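Local coordinates for protein ATP-dependent DNA helicase PIF1 (Candida albicans, PDB 7OTJ) that probably couples ATP hydrolysis to 5'-3' unwinding of DNA, including G-quadruplexes, in maintaining the nuclear and mitochondrial genomes, at residues A[258-263]-A[286-291]; A[293-298]-A[442-447]; A[315-320]-A[400-405]; A[404-409]-A[419-424]. All blocks are in the same frame, centred on the assembly; numbering follows the deposited sequence.

Interaction 1: residues A[258-263]-A[286-291]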
loop_
_atom_site.group_PDB
_atom_site.type_symbol
_atom_site.label_atom_id
_atom_site.label_comp_id
_atom_site.label_asym_id
_atom_site.label_seq_id
_atom_site.Cartn_x
_atom_site.Cartn_y
_atom_site.Cartn_z
ATOM N N VAL A 258 -18.068 22.150 -10.205
ATOM C CA VAL A 258 -17.056 21.536 -9.347
ATOM C C VAL A 258 -16.377 22.534 -8.413
ATOM O O VAL A 258 -15.976 23.631 -8.816
ATOM C CB VAL A 258 -16.000 20.847 -10.229
ATOM C CG1 VAL A 258 -15.542 21.790 -11.332
ATOM C CG2 VAL A 258 -14.811 20.384 -9.395
ATOM N N VAL A 259 -16.231 22.119 -7.145
ATOM C CA VAL A 259 -15.589 22.901 -6.095
ATOM C C VAL A 259 -14.090 22.639 -6.133
ATOM O O VAL A 259 -13.646 21.488 -6.221
ATOM C CB VAL A 259 -16.179 22.540 -4.718
ATOM C CG1 VAL A 259 -15.504 23.342 -3.613
ATOM C CG2 VAL A 259 -17.685 22.746 -4.708
ATOM N N VAL A 260 -13.305 23.708 -6.041
ATOM C CA VAL A 260 -11.853 23.640 -6.166
ATOM C C VAL A 260 -11.244 24.078 -4.844
ATOM O O VAL A 260 -11.457 25.214 -4.398
ATOM C CB VAL A 260 -11.328 24.511 -7.318
ATOM C CG1 VAL A 260 -9.808 24.452 -7.372
ATOM C CG2 VAL A 260 -11.939 24.071 -8.644
ATOM N N TYR A 261 -10.491 23.181 -4.221
ATOM C CA TYR A 261 -9.820 23.448 -2.956
ATOM C C TYR A 261 -8.324 23.516 -3.224
ATOM O O TYR A 261 -7.683 22.487 -3.459
ATOM C CB TYR A 261 -10.125 22.363 -1.926
ATOM C CG TYR A 261 -11.517 22.392 -1.354
ATOM C CD1 TYR A 261 -11.916 23.418 -0.511
ATOM C CD2 TYR A 261 -12.422 21.373 -1.626
ATOM C CE1 TYR A 261 -13.182 23.440 0.032
ATOM C CE2 TYR A 261 -13.691 21.387 -1.086
ATOM C CZ TYR A 261 -14.065 22.425 -0.258
ATOM O OH TYR A 261 -15.327 22.453 0.287
ATOM N N ASN A 262 -7.767 24.720 -3.182
ATOM C CA ASN A 262 -6.331 24.898 -3.317
ATOM C C ASN A 262 -5.658 24.718 -1.964
ATOM O O ASN A 262 -6.180 25.153 -0.933
ATOM C CB ASN A 262 -6.009 26.276 -3.894
ATOM C CG ASN A 262 -6.492 26.433 -5.325
ATOM O OD1 ASN A 262 -6.355 25.519 -6.143
ATOM N ND2 ASN A 262 -7.063 27.593 -5.633
ATOM N N SER A 263 -4.497 24.070 -1.977
ATOM C CA SER A 263 -3.742 23.855 -0.755
ATOM C C SER A 263 -2.952 25.102 -0.391
ATOM O O SER A 263 -2.493 25.852 -1.257
ATOM C CB SER A 263 -2.777 22.677 -0.913
ATOM O OG SER A 263 -1.758 22.986 -1.852
ATOM N N VAL A 286 -4.138 20.694 -5.719
ATOM C CA VAL A 286 -5.481 21.102 -6.125
ATOM C C VAL A 286 -6.416 19.908 -5.955
ATOM O O VAL A 286 -6.242 18.875 -6.613
ATOM C CB VAL A 286 -5.509 21.623 -7.571
ATOM C CG1 VAL A 286 -6.916 22.064 -7.958
ATOM C CG2 VAL A 286 -4.517 22.769 -7.742
ATOM N N LEU A 287 -7.409 20.053 -5.073
ATOM C CA LEU A 287 -8.403 19.017 -4.793
ATOM C C LEU A 287 -9.727 19.444 -5.419
ATOM O O LEU A 287 -10.378 20.374 -4.926
ATOM C CB LEU A 287 -8.553 18.791 -3.287
ATOM C CG LEU A 287 -9.615 17.789 -2.825
ATOM C CD1 LEU A 287 -9.364 16.421 -3.426
ATOM C CD2 LEU A 287 -9.658 17.701 -1.310
ATOM N N ASN A 288 -10.117 18.781 -6.508
ATOM C CA ASN A 288 -11.360 19.088 -7.211
ATOM C C ASN A 288 -12.440 18.100 -6.790
ATOM O O ASN A 288 -12.254 16.886 -6.914
ATOM C CB ASN A 288 -11.158 19.041 -8.726
ATOM C CG ASN A 288 -10.146 20.060 -9.212
ATOM O OD1 ASN A 288 -10.431 21.259 -9.261
ATOM N ND2 ASN A 288 -8.967 19.588 -9.595
ATOM N N LEU A 289 -13.569 18.619 -6.310
ATOM C CA LEU A 289 -14.640 17.780 -5.789
ATOM C C LEU A 289 -15.986 18.254 -6.316
ATOM O O LEU A 289 -16.270 19.455 -6.308
ATOM C CB LEU A 289 -14.651 17.790 -4.254
ATOM C CG LEU A 289 -13.441 17.200 -3.524
ATOM C CD1 LEU A 289 -13.632 17.301 -2.021
ATOM C CD2 LEU A 289 -13.211 15.759 -3.939
ATOM N N LYS A 290 -16.803 17.315 -6.787
ATOM C CA LYS A 290 -18.214 17.561 -7.048
ATOM C C LYS A 290 -19.051 16.787 -6.037
ATOM O O LYS A 290 -18.529 16.099 -5.156
ATOM C CB LYS A 290 -18.594 17.158 -8.475
ATOM C CG LYS A 290 -18.093 18.095 -9.548
ATOM C CD LYS A 290 -18.425 17.588 -10.936
ATOM C CE LYS A 290 -17.894 18.528 -12.006
ATOM N NZ LYS A 290 -18.129 18.010 -13.379
ATOM N N VAL A 291 -20.364 16.881 -6.181
ATOM C CA VAL A 291 -21.261 16.090 -5.347
ATOM C C VAL A 291 -21.324 14.675 -5.903
ATOM O O VAL A 291 -21.575 14.473 -7.098
ATOM C CB VAL A 291 -22.649 16.738 -5.276
ATOM C CG1 VAL A 291 -23.551 15.927 -4.363
ATOM C CG2 VAL A 291 -22.523 18.176 -4.783
#

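Interaction 2: residues A[293-298]-A[442-447]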
loop_
_atom_site.group_PDB
_atom_site.type_symbol
_atom_site.label_atom_id
_atom_site.label_comp_id
_atom_site.label_asym_id
_atom_site.label_seq_id
_atom_site.Cartn_x
_atom_site.Cartn_y
_atom_site.Cartn_z
ATOM N N ALA A 293 -18.700 12.623 -5.985
ATOM C CA ALA A 293 -17.392 12.194 -6.461
ATOM C C ALA A 293 -16.797 11.151 -5.523
ATOM O O ALA A 293 -16.827 11.308 -4.299
ATOM C CB ALA A 293 -16.456 13.394 -6.582
ATOM N N GLN A 294 -16.284 10.068 -6.102
ATOM C CA GLN A 294 -15.584 9.061 -5.317
ATOM C C GLN A 294 -14.326 9.652 -4.687
ATOM O O GLN A 294 -13.554 10.353 -5.346
ATOM C CB GLN A 294 -15.225 7.876 -6.212
ATOM C CG GLN A 294 -15.033 6.569 -5.479
ATOM C CD GLN A 294 -16.343 5.976 -5.000
ATOM O OE1 GLN A 294 -17.425 6.467 -5.330
ATOM N NE2 GLN A 294 -16.251 4.909 -4.220
ATOM N N VAL A 295 -14.089 9.332 -3.412
ATOM C CA VAL A 295 -12.951 9.875 -2.676
ATOM C C VAL A 295 -12.379 8.808 -1.757
ATOM O O VAL A 295 -13.034 7.821 -1.420
ATOM C CB VAL A 295 -13.295 11.118 -1.826
ATOM C CG1 VAL A 295 -13.598 12.325 -2.702
ATOM C CG2 VAL A 295 -14.441 10.804 -0.890
ATOM N N MET A 296 -11.137 9.036 -1.340
ATOM C CA MET A 296 -10.447 8.161 -0.405
ATOM C C MET A 296 -9.800 9.002 0.682
ATOM O O MET A 296 -9.075 9.955 0.385
ATOM C CB MET A 296 -9.388 7.316 -1.115
ATOM C CG MET A 296 -8.335 6.748 -0.184
ATOM S SD MET A 296 -7.172 5.646 -1.012
ATOM C CE MET A 296 -5.649 6.078 -0.187
ATOM N N CYS A 297 -10.062 8.643 1.934
ATOM C CA CYS A 297 -9.406 9.298 3.055
ATOM C C CYS A 297 -7.926 8.932 3.082
ATOM O O CYS A 297 -7.553 7.781 2.849
ATOM C CB CYS A 297 -10.081 8.889 4.361
ATOM S SG CYS A 297 -9.366 9.633 5.825
ATOM N N ILE A 298 -7.072 9.912 3.368
ATOM C CA ILE A 298 -5.636 9.658 3.356
ATOM C C ILE A 298 -4.990 9.946 4.712
ATOM O O ILE A 298 -3.779 10.132 4.791
ATOM C CB ILE A 298 -4.941 10.450 2.233
ATOM C CG1 ILE A 298 -5.076 11.954 2.479
ATOM C CG2 ILE A 298 -5.509 10.069 0.878
ATOM C CD1 ILE A 298 -4.358 12.812 1.462
ATOM N N PHE A 442 -7.476 19.326 2.686
ATOM C CA PHE A 442 -8.370 18.278 3.140
ATOM C C PHE A 442 -7.764 16.917 2.815
ATOM O O PHE A 442 -7.188 16.733 1.737
ATOM C CB PHE A 442 -9.741 18.419 2.483
ATOM C CG PHE A 442 -10.432 19.708 2.812
ATOM C CD1 PHE A 442 -11.247 19.806 3.926
ATOM C CD2 PHE A 442 -10.248 20.829 2.022
ATOM C CE1 PHE A 442 -11.874 20.992 4.239
ATOM C CE2 PHE A 442 -10.871 22.019 2.330
ATOM C CZ PHE A 442 -11.688 22.101 3.439
ATOM N N PRO A 443 -7.862 15.950 3.722
ATOM C CA PRO A 443 -7.232 14.637 3.494
ATOM C C PRO A 443 -8.047 13.748 2.562
ATOM O O PRO A 443 -8.496 12.659 2.932
ATOM C CB PRO A 443 -7.143 14.072 4.917
ATOM C CG PRO A 443 -8.336 14.647 5.596
ATOM C CD PRO A 443 -8.482 16.044 5.054
ATOM N N LEU A 444 -8.212 14.194 1.317
ATOM C CA LEU A 444 -9.033 13.474 0.355
ATOM C C LEU A 444 -8.381 13.509 -1.018
ATOM O O LEU A 444 -7.731 14.491 -1.384
ATOM C CB LEU A 444 -10.446 14.072 0.262
ATOM C CG LEU A 444 -11.315 14.094 1.522
ATOM C CD1 LEU A 444 -12.581 14.903 1.282
ATOM C CD2 LEU A 444 -11.655 12.682 1.968
ATOM N N ILE A 445 -8.539 12.412 -1.755
ATOM C CA ILE A 445 -8.190 12.322 -3.165
ATOM C C ILE A 445 -9.355 11.656 -3.883
ATOM O O ILE A 445 -10.038 10.798 -3.318
ATOM C CB ILE A 445 -6.879 11.540 -3.405
ATOM C CG1 ILE A 445 -6.977 10.144 -2.799
ATOM C CG2 ILE A 445 -5.680 12.304 -2.850
ATOM C CD1 ILE A 445 -5.811 9.270 -3.142
ATOM N N LEU A 446 -9.598 12.073 -5.127
ATOM C CA LEU A 446 -10.630 11.424 -5.931
ATOM C C LEU A 446 -10.236 9.968 -6.128
ATOM O O LEU A 446 -9.224 9.683 -6.778
ATOM C CB LEU A 446 -10.805 12.110 -7.288
ATOM C CG LEU A 446 -11.398 13.518 -7.348
ATOM C CD1 LEU A 446 -11.302 14.073 -8.763
ATOM C CD2 LEU A 446 -12.838 13.511 -6.876
ATOM N N ALA A 447 -11.000 9.037 -5.543
ATOM C CA ALA A 447 -10.487 7.675 -5.482
ATOM C C ALA A 447 -10.714 6.922 -6.789
ATOM O O ALA A 447 -9.755 6.599 -7.484
ATOM C CB ALA A 447 -11.138 6.932 -4.313
#

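Interaction 3: residues A[315-320]-A[400-405]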
loop_
_atom_site.group_PDB
_atom_site.type_symbol
_atom_site.label_atom_id
_atom_site.label_comp_id
_atom_site.label_asym_id
_atom_site.label_seq_id
_atom_site.Cartn_x
_atom_site.Cartn_y
_atom_site.Cartn_z
ATOM N N ASP A 315 -22.318 16.805 0.289
ATOM C CA ASP A 315 -22.598 18.237 0.282
ATOM C C ASP A 315 -21.317 19.014 0.571
ATOM O O ASP A 315 -20.298 18.444 0.969
ATOM C CB ASP A 315 -23.697 18.585 1.297
ATOM C CG ASP A 315 -24.445 19.861 0.944
ATOM O OD1 ASP A 315 -24.187 20.430 -0.138
ATOM O OD2 ASP A 315 -25.295 20.291 1.752
ATOM N N PHE A 316 -21.380 20.339 0.363
ATOM C CA PHE A 316 -20.315 21.270 0.763
ATOM C C PHE A 316 -20.965 22.504 1.387
ATOM O O PHE A 316 -21.306 23.449 0.670
ATOM C CB PHE A 316 -19.440 21.706 -0.410
ATOM C CG PHE A 316 -18.919 20.594 -1.261
ATOM C CD1 PHE A 316 -19.635 20.159 -2.362
ATOM C CD2 PHE A 316 -17.685 20.027 -1.000
ATOM C CE1 PHE A 316 -19.147 19.152 -3.163
ATOM C CE2 PHE A 316 -17.192 19.020 -1.796
ATOM C CZ PHE A 316 -17.923 18.584 -2.884
ATOM N N VAL A 317 -21.130 22.505 2.708
ATOM C CA VAL A 317 -21.216 23.762 3.447
ATOM C C VAL A 317 -20.903 23.475 4.907
ATOM O O VAL A 317 -21.317 22.449 5.453
ATOM C CB VAL A 317 -22.597 24.447 3.269
ATOM C CG1 VAL A 317 -23.740 23.553 3.748
ATOM C CG2 VAL A 317 -22.627 25.801 3.976
ATOM N N ASP A 318 -20.113 24.361 5.520
ATOM C CA ASP A 318 -20.110 24.495 6.977
ATOM C C ASP A 318 -19.640 25.908 7.322
ATOM O O ASP A 318 -18.439 26.183 7.252
ATOM C CB ASP A 318 -19.226 23.449 7.634
ATOM C CG ASP A 318 -19.088 23.668 9.132
ATOM O OD1 ASP A 318 -20.114 23.602 9.844
ATOM O OD2 ASP A 318 -17.953 23.915 9.598
ATOM N N ARG A 319 -20.564 26.789 7.684
ATOM C CA ARG A 319 -20.109 27.963 8.425
ATOM C C ARG A 319 -20.168 27.710 9.929
ATOM O O ARG A 319 -20.784 28.465 10.679
ATOM C CB ARG A 319 -20.937 29.183 8.044
ATOM C CG ARG A 319 -20.779 29.650 6.606
ATOM C CD ARG A 319 -21.644 30.880 6.367
ATOM N NE ARG A 319 -21.578 31.358 4.990
ATOM C CZ ARG A 319 -22.274 32.385 4.519
ATOM N NH1 ARG A 319 -23.105 33.069 5.288
ATOM N NH2 ARG A 319 -22.136 32.731 3.243
ATOM N N ASP A 320 -19.536 26.617 10.370
ATOM C CA ASP A 320 -19.387 26.260 11.780
ATOM C C ASP A 320 -20.752 26.008 12.420
ATOM O O ASP A 320 -20.843 25.745 13.624
ATOM C CB ASP A 320 -18.610 27.345 12.541
ATOM C CG ASP A 320 -17.875 26.799 13.764
ATOM O OD1 ASP A 320 -18.526 26.536 14.798
ATOM O OD2 ASP A 320 -16.636 26.634 13.690
ATOM N N ASN A 400 -11.058 28.453 4.439
ATOM C CA ASN A 400 -11.720 28.808 3.179
ATOM C C ASN A 400 -13.112 29.393 3.410
ATOM O O ASN A 400 -13.228 30.477 3.992
ATOM C CB ASN A 400 -11.786 27.567 2.282
ATOM C CG ASN A 400 -12.142 27.898 0.846
ATOM O OD1 ASN A 400 -13.313 27.895 0.471
ATOM N ND2 ASN A 400 -11.129 28.174 0.032
ATOM N N LYS A 401 -14.177 28.700 2.980
ATOM C CA LYS A 401 -15.492 28.819 3.603
ATOM C C LYS A 401 -16.193 27.495 3.904
ATOM O O LYS A 401 -17.076 27.482 4.768
ATOM C CB LYS A 401 -16.424 29.683 2.742
ATOM C CG LYS A 401 -16.055 31.154 2.723
ATOM C CD LYS A 401 -17.076 31.970 1.955
ATOM C CE LYS A 401 -16.713 33.440 1.997
ATOM N NZ LYS A 401 -17.659 34.261 1.196
ATOM N N LYS A 402 -15.841 26.392 3.236
ATOM C CA LYS A 402 -16.750 25.252 3.126
ATOM C C LYS A 402 -16.020 23.925 3.279
ATOM O O LYS A 402 -15.001 23.694 2.622
ATOM C CB LYS A 402 -17.482 25.268 1.777
ATOM C CG LYS A 402 -18.679 26.197 1.724
ATOM C CD LYS A 402 -19.181 26.322 0.294
ATOM C CE LYS A 402 -20.469 27.125 0.213
ATOM N NZ LYS A 402 -21.637 26.386 0.767
ATOM N N TYR A 403 -16.575 23.019 4.157
ATOM C CA TYR A 403 -15.949 21.708 4.243
ATOM C C TYR A 403 -16.760 20.655 3.493
ATOM O O TYR A 403 -17.991 20.736 3.426
ATOM C CB TYR A 403 -15.794 21.274 5.704
ATOM C CG TYR A 403 -14.798 22.095 6.496
ATOM C CD1 TYR A 403 -14.024 23.074 5.886
ATOM C CD2 TYR A 403 -14.626 21.879 7.855
ATOM C CE1 TYR A 403 -13.113 23.818 6.610
ATOM C CE2 TYR A 403 -13.720 22.617 8.587
ATOM C CZ TYR A 403 -12.968 23.584 7.962
ATOM O OH TYR A 403 -12.068 24.312 8.701
ATOM N N PRO A 404 -16.092 19.661 2.903
ATOM C CA PRO A 404 -16.818 18.543 2.285
ATOM C C PRO A 404 -17.540 17.688 3.316
ATOM O O PRO A 404 -17.023 17.420 4.404
ATOM C CB PRO A 404 -15.713 17.743 1.581
ATOM C CG PRO A 404 -14.585 18.700 1.423
ATOM C CD PRO A 404 -14.649 19.596 2.623
ATOM N N LEU A 405 -18.739 17.245 2.952
ATOM C CA LEU A 405 -19.501 16.276 3.732
ATOM C C LEU A 405 -19.370 14.924 3.043
ATOM O O LEU A 405 -19.842 14.748 1.915
ATOM C CB LEU A 405 -20.963 16.696 3.845
ATOM C CG LEU A 405 -21.844 15.799 4.709
ATOM C CD1 LEU A 405 -21.304 15.751 6.127
ATOM C CD2 LEU A 405 -23.277 16.297 4.691
#

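Interaction 4: residues A[404-409]-A[419-424]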
loop_
_atom_site.group_PDB
_atom_site.type_symbol
_atom_site.label_atom_id
_atom_site.label_comp_id
_atom_site.label_asym_id
_atom_site.label_seq_id
_atom_site.Cartn_x
_atom_site.Cartn_y
_atom_site.Cartn_z
ATOM N N PRO A 404 -16.092 19.661 2.903
ATOM C CA PRO A 404 -16.818 18.543 2.285
ATOM C C PRO A 404 -17.540 17.688 3.316
ATOM O O PRO A 404 -17.023 17.420 4.404
ATOM C CB PRO A 404 -15.713 17.743 1.581
ATOM C CG PRO A 404 -14.585 18.700 1.423
ATOM C CD PRO A 404 -14.649 19.596 2.623
ATOM N N LEU A 405 -18.739 17.245 2.952
ATOM C CA LEU A 405 -19.501 16.276 3.732
ATOM C C LEU A 405 -19.370 14.924 3.043
ATOM O O LEU A 405 -19.842 14.748 1.915
ATOM C CB LEU A 405 -20.963 16.696 3.845
ATOM C CG LEU A 405 -21.844 15.799 4.709
ATOM C CD1 LEU A 405 -21.304 15.751 6.127
ATOM C CD2 LEU A 405 -23.277 16.297 4.691
ATOM N N VAL A 406 -18.730 13.969 3.715
ATOM C CA VAL A 406 -18.336 12.711 3.092
ATOM C C VAL A 406 -18.860 11.546 3.922
ATOM O O VAL A 406 -18.706 11.529 5.149
ATOM C CB VAL A 406 -16.808 12.613 2.925
ATOM C CG1 VAL A 406 -16.441 11.337 2.191
ATOM C CG2 VAL A 406 -16.277 13.827 2.173
ATOM N N LYS A 407 -19.465 10.572 3.245
ATOM C CA LYS A 407 -19.964 9.348 3.859
ATOM C C LYS A 407 -18.984 8.221 3.555
ATOM O O LYS A 407 -18.779 7.875 2.388
ATOM C CB LYS A 407 -21.356 9.008 3.325
ATOM C CG LYS A 407 -21.892 7.664 3.786
ATOM C CD LYS A 407 -23.011 7.165 2.878
ATOM C CE LYS A 407 -22.501 6.862 1.473
ATOM N NZ LYS A 407 -21.405 5.845 1.454
ATOM N N PHE A 408 -18.408 7.633 4.601
ATOM C CA PHE A 408 -17.291 6.702 4.478
ATOM C C PHE A 408 -17.756 5.282 4.788
ATOM O O PHE A 408 -18.290 5.023 5.873
ATOM C CB PHE A 408 -16.149 7.089 5.421
ATOM C CG PHE A 408 -15.329 8.262 4.954
ATOM C CD1 PHE A 408 -14.443 8.130 3.897
ATOM C CD2 PHE A 408 -15.414 9.489 5.597
ATOM C CE1 PHE A 408 -13.676 9.201 3.473
ATOM C CE2 PHE A 408 -14.647 10.565 5.179
ATOM C CZ PHE A 408 -13.777 10.419 4.117
ATOM N N LEU A 409 -17.551 4.370 3.837
ATOM C CA LEU A 409 -17.786 2.944 4.054
ATOM C C LEU A 409 -16.778 2.409 5.063
ATOM O O LEU A 409 -15.576 2.354 4.781
ATOM C CB LEU A 409 -17.694 2.172 2.741
ATOM C CG LEU A 409 -18.852 2.282 1.746
ATOM C CD1 LEU A 409 -18.769 3.560 0.915
ATOM C CD2 LEU A 409 -18.908 1.051 0.851
ATOM N N VAL A 419 -19.270 12.049 7.867
ATOM C CA VAL A 419 -18.507 12.942 8.727
ATOM C C VAL A 419 -18.149 14.194 7.938
ATOM O O VAL A 419 -18.166 14.209 6.705
ATOM C CB VAL A 419 -17.223 12.278 9.285
ATOM C CG1 VAL A 419 -17.565 11.227 10.328
ATOM C CG2 VAL A 419 -16.406 11.669 8.160
ATOM N N VAL A 420 -17.842 15.257 8.673
ATOM C CA VAL A 420 -17.419 16.520 8.081
ATOM C C VAL A 420 -15.894 16.544 8.052
ATOM O O VAL A 420 -15.243 16.522 9.103
ATOM C CB VAL A 420 -17.983 17.718 8.861
ATOM C CG1 VAL A 420 -17.903 17.470 10.370
ATOM C CG2 VAL A 420 -17.252 18.999 8.475
ATOM N N VAL A 421 -15.323 16.599 6.850
ATOM C CA VAL A 421 -13.886 16.430 6.658
ATOM C C VAL A 421 -13.216 17.795 6.778
ATOM O O VAL A 421 -13.401 18.664 5.922
ATOM C CB VAL A 421 -13.576 15.782 5.304
ATOM C CG1 VAL A 421 -12.079 15.623 5.122
ATOM C CG2 VAL A 421 -14.273 14.443 5.179
ATOM N N GLU A 422 -12.419 17.978 7.832
ATOM C CA GLU A 422 -11.676 19.206 8.075
ATOM C C GLU A 422 -10.306 19.156 7.408
ATOM O O GLU A 422 -9.792 18.077 7.102
ATOM C CB GLU A 422 -11.527 19.434 9.578
ATOM C CG GLU A 422 -12.839 19.715 10.294
ATOM C CD GLU A 422 -12.641 20.090 11.748
ATOM O OE1 GLU A 422 -12.022 19.297 12.488
ATOM O OE2 GLU A 422 -13.094 21.182 12.150
ATOM N N PRO A 423 -9.681 20.308 7.158
ATOM C CA PRO A 423 -8.331 20.293 6.587
ATOM C C PRO A 423 -7.297 19.808 7.594
ATOM O O PRO A 423 -7.447 19.978 8.808
ATOM C CB PRO A 423 -8.091 21.758 6.200
ATOM C CG PRO A 423 -8.979 22.533 7.100
ATOM C CD PRO A 423 -10.202 21.679 7.292
ATOM N N GLU A 424 -6.233 19.204 7.065
ATOM C CA GLU A 424 -5.147 18.650 7.858
ATOM C C GLU A 424 -3.824 19.215 7.366
ATOM O O GLU A 424 -3.742 19.791 6.279
ATOM C CB GLU A 424 -5.114 17.122 7.774
ATOM C CG GLU A 424 -6.276 16.445 8.459
ATOM C CD GLU A 424 -6.322 16.755 9.936
ATOM O OE1 GLU A 424 -7.383 17.201 10.418
ATOM O OE2 GLU A 424 -5.288 16.568 10.612
#

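Interaction 1: residues A[258-263]-A[286-291]
Val259 and Leu289, and two residues further on Tyr261 and Leu287, form hydrogen-bonded antiparallel pairs, with both N-H...O bonds made in each. Leu289 N reaches Val259 O at 2.9 Å and Tyr261 N reaches Leu287 O, also at 2.9 Å. The strands run at 161° to each other. This pairing belongs to the curled antiparallel sheet of the 2B domain, an SH3-like module of Pif1 helicases, and its two faces differ. On the inner one the CB atoms of Tyr261 and Leu287 sit 4.1 Å apart, while Leu289 CD1 lies at the edge of the tyrosine ring, 4.2 Å from CE2. Val259 CG1, from the same strand, lies over one face of that ring, toward its rim, and Phe316 packs nearby. A tyrosine suits this buried place: its ring packs among apolar groups while its OH finds a partner in Lys402 O. On the more exposed face the methyls Val260 CG1 and Val286 CG1 meet at 3.8 Å, and Asn288 lies beside Val260, pointing the same way. Beyond the strands, the extended Lys290 chain crosses Val258, with CE 3.5 Å from Val258 CB. Its NZ is gripped by the carbonyls of Leu251 and Ile254, at the end of helix 240-253.

Interaction 2: residues A[293-298]-A[442-447]
In the curled antiparallel sheet of the SH3-like 2B domain, Met296 and Ile445 make the hydrogen-bonded pair that joins strand 294-297 to the final part of strand 435-446. Met296 N donates to Ile445 O at 2.9 Å and points almost straight down that carbonyl. The return bond, from Ile445 N to Met296 O, is weak at 3.3 Å. Two further bonds flank this pair with a less regular geometry. Ala447 N meets Gln294 O at 2.9 Å from well above the carbonyl plane, and Ile298 N likewise approaches Pro443 O from above its plane. The strands cross at 146°, in keeping with a strongly twisted sheet. Pro443, at the centre of an inverse gamma turn closed by Leu444 N and Phe442 O, bends the chain just where the pairing begins.

Apolar side chains suit a buried pairing, and the small Ala447 and the branched Ile298 and Ile445 fill the space beside the backbones. The single methyl of Ala447 fits against Met296 CB at 3.7 Å, while the rest of the methionine extends off from the contact. Ile298 uses two branches. With CG1 set between the backbone N and the carbonyl carbon (chi1 64°), that branch lies against the Pro443 carbonyl and 3.8 Å from Pro443 CB; CG2 turns to Ile445 CG1 at 4.0 Å. At the other end, Leu446 CD2 touches Ala293 CB at 3.6 Å.

The other edge of strand 294-297 pairs with strand 310-316. Phe408 of strand 404-409 packs on Cys297 and Leu444, and Leu289 of strand 286-289 covers Val295 and Leu446.

Interaction 3: residues A[315-320]-A[400-405]
The end of strand 310-316 and the start of strand 404-409 come together in a loosely antiparallel way, their touching parts running 134° apart, and one backbone bond spans them: Leu405 N donates to Asp315 O at 2.8 Å with an N-H...O angle of 160°. They are neighbours in the curled sheet of the SH3-like 2B domain, and here the first runs out into a loop and the second comes in from one. Beyond this bond, Phe316 CA-H points at Tyr403 O over 3.6 Å, and a lysine takes over the polar linking. Lys402 runs out along Phe316 O, and the last bend of its chain, chi4 -71°, brings NZ to that oxygen at 3.0 Å. This suits a long, flexible side chain at a partly exposed place, since its methylenes pack on the backbone while the ammonium group donates to the carbonyl. The same NZ lies over the flank of Val317.

The apolar part of the contact is Phe316 on Pro404, with ring carbon CE2 3.9 Å from Pro404 CB. Both are buried, and neither side chain has polar atoms to satisfy; Val259 and Leu289 close in round the phenylalanine. Tyr403 turns instead to Phe442, its ring plane inclined at about 75° to that one. On the more open side, Leu405 CD2 rests 4.1 Å from Asp315 CB. The carboxylate turns from Leu405 and folds back on its own strand, where Asp315 OD1 accepts a weak hydrogen bond of 2.9 Å from Phe316 N.

Interaction 4: residues A[404-409]-A[419-424]
Val421 pushes its CG2 methyl into the notch between Val406 and Phe408, 3.7 Å from Val406 CG2. The setting is the beta hairpin of strands 404-409 and 416-420, part of the SH3-like 2B domain, with residue 421 just past its second strand. Beside this notch Val419 supplies a second bump. With chi1 at -71°, its CG2 is the methyl placed between backbone N and carbonyl carbon, and it meets the phenylalanine edge-on, in the plane of the ring, 3.5 Å from Phe408 CD2. Both valines thus line the ring's edge, Val421 CG2 lying 3.9 Å from Phe408 CE2, while Val406 CG1, from the same strand as the ring, lies over one face, toward its rim. A flat ring wedged among beta-branched residues fits well here: valine favours extended backbone and offers short, stiff knobs. Pro443 backs Val421 from strand 435-446.

The backbone fixes the register beneath these knobs. Both N-H...O bonds of the Val406-Val419 pair are made, with Val419 N on Val406 O at 2.8 Å. A further, nearly linear bond from Val421 N to Pro404 O, 3.1 Å, extends the pairing past the strand end. On the opposite side of the hairpin, Leu405 bends across the backbone, bringing CD1 to within 3.5 Å of Val419 O.

Overall arrangement
All four contacts belong to one curled antiparallel sheet, and they differ in depth. Interaction 2 is the most buried, joining strands far apart in sequence almost wholly through apolar side chains and backbone bonds. Interactions 1 and 4 have one inward and one more open face; interaction 3, farthest of the four from the centre of the chain, adds a lysine-to-carbonyl bond at the strand ends. Interactions 3 and 4 share Pro404 and Leu405, and lie on opposite edges of strand 404-409: Leu405 N bonds across to Asp315, Pro404 O to Val421. Interactions 1 and 2 meet where Leu287 and Leu289 pack on strands 294-297 and 435-446. Phe442, which makes no contact across interaction 2, packs instead on residues of the other three.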